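PDB 5O1L: rubber oxygenase from Streptomyces sp., which catalyses the oxidative cleavage of poly(cis-1,4-isoprene) with the aid of one b-type heme, adding oxygen across double bonds in the first step of rubber degradation. Local coordinates for residues L268-D272 with E273-A277; Q87-P90 with G91-G95. One frame throughout, in Å; residues are numbered along the deposited sequence.

Both contacts are local, each made within one loop ahead of a helix, and they sit far apart: their centres are about 27 Å apart and their nearest atoms about 15 Å. Contact 1, residues 268-277, belongs to the catalytic domain of the rubber oxygenase family and begins at the heme, which Leu268 touches as part of the pocket. The side chain of Val270 is about 7 Å from the heme and about 8 Å from the side chain of His198, the inferred axial ligand of the iron. Contact 2, residues 87-95, comes earlier in the chain and lies at the surface, well away from the heme pocket, its centre about 28 Å from the centre of the chain; for contact 1 that distance is about 15 Å.

Contact 1. Residues L268-D272 with E273-A277; sequences LGVSD and EYIPA
Ser271 holds Glu273 and Tyr274 with two acceptors, its OG and its carbonyl O. The carbonyl O takes the N-H of Tyr274 at 2.9 Å, a fairly straight bond (163°) arriving above the carbonyl plane; this closes a type I turn. The OG lies anti to the backbone N (chi1 172°), which brings it beside Glu273 N at 3.2 Å and adds an ST turn. Were this residue an alanine, Glu273 N would probably lose its hydroxyl acceptor, and the start of the turn one of its two ties. One residue on, Ile275 N makes a weak bond of 3.5 Å to Asp272 O. The Asp272 carboxylate is unevenly served: Trp110 NE1 binds OD2, whereas OD1 is buried with no polar partner, and Ile275 CD1 lies 3.6 Å from it. Val270 CG1 meets Ile275 CG1 at 3.8 Å. Ser271 CB approaches the Tyr274 ring obliquely at CD2. Backbone hydrogen bonds join Asp272 to Ala43 and Ile275 to Val42, and Val49 O accepts one from Tyr274 OH. Following a Schellman motif at Gly269 that ends helix 251-267, the bend leads toward helix 279-289; Ile275 packs back on helix 251-267, while Val270 and Tyr274 rest on helix 224-244.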
loop_
_atom_site.group_PDB
_atom_site.type_symbol
_atom_site.label_atom_id
_atom_site.label_comp_id
_atom_site.label_asym_id
_atom_site.label_seq_id
_atom_site.Cartn_x
_atom_site.Cartn_y
_atom_site.Cartn_z
ATOM N N LEU A 268 -8.793 6.904 2.874
ATOM C CA LEU A 268 -7.555 7.179 3.661
ATOM C C LEU A 268 -7.316 8.634 3.860
ATOM O O LEU A 268 -6.334 9.010 4.552
ATOM C CB LEU A 268 -6.354 6.552 2.973
ATOM C CG LEU A 268 -6.355 5.049 3.002
ATOM C CD1 LEU A 268 -5.414 4.429 1.925
ATOM C CD2 LEU A 268 -5.971 4.550 4.366
ATOM N N GLY A 269 -8.142 9.522 3.301
ATOM C CA GLY A 269 -7.965 10.928 3.476
ATOM C C GLY A 269 -7.299 11.688 2.369
ATOM O O GLY A 269 -7.055 12.884 2.513
ATOM N N VAL A 270 -7.103 11.066 1.203
ATOM C CA VAL A 270 -6.569 11.769 0.042
ATOM C C VAL A 270 -7.713 12.609 -0.584
ATOM O O VAL A 270 -8.798 12.082 -0.824
ATOM C CB VAL A 270 -5.977 10.870 -0.982
ATOM C CG1 VAL A 270 -5.411 11.735 -2.120
ATOM C CG2 VAL A 270 -4.863 10.006 -0.329
ATOM N N SER A 271 -7.502 13.894 -0.800
ATOM C CA SER A 271 -8.468 14.714 -1.459
ATOM C C SER A 271 -8.708 14.208 -2.871
ATOM O O SER A 271 -7.756 13.828 -3.581
ATOM C CB SER A 271 -7.897 16.123 -1.594
ATOM O OG SER A 271 -8.749 16.891 -2.389
ATOM N N ASP A 272 -9.970 14.290 -3.322
ATOM C CA ASP A 272 -10.319 13.850 -4.659
ATOM C C ASP A 272 -9.569 14.633 -5.702
ATOM O O ASP A 272 -9.448 14.113 -6.833
ATOM C CB ASP A 272 -11.804 13.951 -4.895
ATOM C CG ASP A 272 -12.635 13.004 -4.058
ATOM O OD1 ASP A 272 -12.002 12.085 -3.428
ATOM O OD2 ASP A 272 -13.889 13.151 -4.071
ATOM N N GLU A 273 -9.098 15.831 -5.407
ATOM C CA GLU A 273 -8.336 16.606 -6.368
ATOM C C GLU A 273 -6.941 16.043 -6.668
ATOM O O GLU A 273 -6.321 16.503 -7.618
ATOM C CB GLU A 273 -8.109 18.047 -5.814
ATOM C CG GLU A 273 -9.378 18.815 -5.684
ATOM C CD GLU A 273 -9.233 20.175 -5.007
ATOM O OE1 GLU A 273 -8.086 20.623 -4.676
ATOM O OE2 GLU A 273 -10.324 20.791 -4.826
ATOM N N TYR A 274 -6.512 15.035 -5.912
ATOM C CA TYR A 274 -5.210 14.391 -6.112
ATOM C C TYR A 274 -5.288 12.938 -6.540
ATOM O O TYR A 274 -4.266 12.288 -6.762
ATOM C CB TYR A 274 -4.291 14.528 -4.852
ATOM C CG TYR A 274 -4.165 15.979 -4.410
ATOM C CD1 TYR A 274 -3.817 16.980 -5.256
ATOM C CD2 TYR A 274 -4.480 16.295 -3.122
ATOM C CE1 TYR A 274 -3.680 18.271 -4.822
ATOM C CE2 TYR A 274 -4.388 17.590 -2.658
ATOM C CZ TYR A 274 -3.978 18.551 -3.547
ATOM O OH TYR A 274 -3.866 19.894 -3.095
ATOM N N ILE A 275 -6.466 12.371 -6.592
ATOM C CA ILE A 275 -6.619 10.945 -6.985
ATOM C C ILE A 275 -6.788 10.866 -8.492
ATOM O O ILE A 275 -7.662 11.536 -9.034
ATOM C CB ILE A 275 -7.882 10.333 -6.296
ATOM C CG1 ILE A 275 -7.847 10.510 -4.767
ATOM C CG2 ILE A 275 -8.052 8.895 -6.718
ATOM C CD1 ILE A 275 -9.114 10.113 -4.089
ATOM N N PRO A 276 -5.963 10.113 -9.202
ATOM C CA PRO A 276 -6.119 10.058 -10.659
ATOM C C PRO A 276 -7.415 9.494 -11.091
ATOM O O PRO A 276 -7.884 8.513 -10.525
ATOM C CB PRO A 276 -4.958 9.184 -11.179
ATOM C CG PRO A 276 -4.317 8.664 -9.965
ATOM C CD PRO A 276 -4.884 9.267 -8.715
ATOM N N ALA A 277 -8.034 10.084 -12.124
ATOM C CA ALA A 277 -9.345 9.619 -12.578
ATOM C C ALA A 277 -9.329 8.397 -13.505
ATOM O O ALA A 277 -10.303 7.661 -13.565
ATOM C CB ALA A 277 -10.141 10.724 -13.333
#

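Contact 2. Residues Q87-P90 with G91-G95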
loop_
_atom_site.group_PDB
_atom_site.type_symbol
_atom_site.label_atom_id
_atom_site.label_comp_id
_atom_site.label_asym_id
_atom_site.label_seq_id
_atom_site.Cartn_x
_atom_site.Cartn_y
_atom_site.Cartn_z
ATOM N N GLN A 87 -20.918 -1.475 11.597
ATOM C CA GLN A 87 -21.115 -1.367 13.045
ATOM C C GLN A 87 -21.206 0.059 13.496
ATOM O O GLN A 87 -20.457 0.937 13.082
ATOM C CB GLN A 87 -19.946 -2.011 13.699
ATOM C CG GLN A 87 -20.021 -2.234 15.184
ATOM C CD GLN A 87 -18.718 -2.823 15.678
ATOM O OE1 GLN A 87 -17.852 -3.411 14.894
ATOM N NE2 GLN A 87 -18.537 -2.660 17.021
ATOM N N ALA A 88 -22.049 0.327 14.514
ATOM C CA ALA A 88 -22.079 1.634 15.132
ATOM C C ALA A 88 -20.761 1.898 15.887
ATOM O O ALA A 88 -20.121 0.969 16.356
ATOM C CB ALA A 88 -23.239 1.696 16.114
ATOM N N LEU A 89 -20.362 3.155 15.978
ATOM C CA LEU A 89 -19.163 3.489 16.730
ATOM C C LEU A 89 -19.417 3.133 18.186
ATOM O O LEU A 89 -20.523 3.260 18.675
ATOM C CB LEU A 89 -18.831 4.939 16.656
ATOM C CG LEU A 89 -18.369 5.445 15.312
ATOM C CD1 LEU A 89 -18.238 6.968 15.371
ATOM C CD2 LEU A 89 -17.020 4.822 14.927
ATOM N N PRO A 90 -18.375 2.696 18.902
ATOM C CA PRO A 90 -18.546 2.437 20.333
ATOM C C PRO A 90 -18.880 3.703 21.073
ATOM O O PRO A 90 -18.324 4.745 20.812
ATOM C CB PRO A 90 -17.189 1.895 20.777
ATOM C CG PRO A 90 -16.234 2.398 19.760
ATOM C CD PRO A 90 -16.997 2.424 18.442
ATOM N N GLY A 91 -19.771 3.592 22.054
ATOM C CA GLY A 91 -20.109 4.754 22.862
ATOM C C GLY A 91 -18.906 5.103 23.735
ATOM O O GLY A 91 -18.081 4.214 24.123
ATOM N N GLY A 92 -18.817 6.366 24.119
ATOM C CA GLY A 92 -17.746 6.791 25.018
ATOM C C GLY A 92 -16.547 7.453 24.430
ATOM O O GLY A 92 -15.612 7.824 25.124
ATOM N N LEU A 93 -16.505 7.549 23.091
ATOM C CA LEU A 93 -15.432 8.320 22.488
ATOM C C LEU A 93 -15.500 9.789 22.829
ATOM O O LEU A 93 -16.591 10.319 22.959
ATOM C CB LEU A 93 -15.553 8.174 20.948
ATOM C CG LEU A 93 -15.258 6.782 20.402
ATOM C CD1 LEU A 93 -15.669 6.805 18.931
ATOM C CD2 LEU A 93 -13.795 6.405 20.564
ATOM N N PRO A 94 -14.344 10.472 22.885
ATOM C CA PRO A 94 -14.346 11.931 22.988
ATOM C C PRO A 94 -15.121 12.519 21.826
ATOM O O PRO A 94 -15.066 11.973 20.697
ATOM C CB PRO A 94 -12.888 12.343 22.804
ATOM C CG PRO A 94 -12.097 11.074 22.784
ATOM C CD PRO A 94 -12.985 9.920 22.684
ATOM N N GLY A 95 -15.888 13.562 22.086
ATOM C CA GLY A 95 -16.831 14.097 21.100
ATOM C C GLY A 95 -16.233 14.535 19.787
ATOM O O GLY A 95 -16.854 14.309 18.766
#
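Leu93 turns back over the bend toward Pro90 and Leu89, and its side chain is the one to follow. The bond from CA to CB heads toward residues 87-90, though CB itself stays 4.4 Å from Pro90 O. From there CG lies beside Leu93's own backbone N and anti to its carbonyl carbon (chi1 -68°), a setting that places CG 3.7 Å from Pro90 O. At CG the side chain forks. CD1 continues the chain in an extended direction (chi2 170°), remaining 3.9 Å from the same Pro90 O while reaching Leu89 CB at 4.3 Å, a loose apolar touch. CD2 takes another course and has no close partner in residues 87-90. CG and CD1 thus both lie against Pro90 O, and CD1 alone goes on to Leu89.

No hydrogen bond ties the two halves together; backbone shape makes the bend. Residues 87-91 run in a polyproline II-like conformation, and Gly92 breaks it with a positive phi (99°), where a side chain would collide with the preceding carbonyl O, so glycine is called for. At Gly91, by contrast, there would be room for one. Leu93 returns to the polyproline II-like conformation, and Pro94 takes the N-cap position of the next helix.

This is surface packing in the connection from helix 72-79 to helix 95-104. Leu89 and Leu93 both press on Met101 of helix 95-104, while Leu93 also touches Leu78 and Leu79 of helix 72-79, and Pro90 joins it on Leu79, so the loop is fastened to both of the helices it connects.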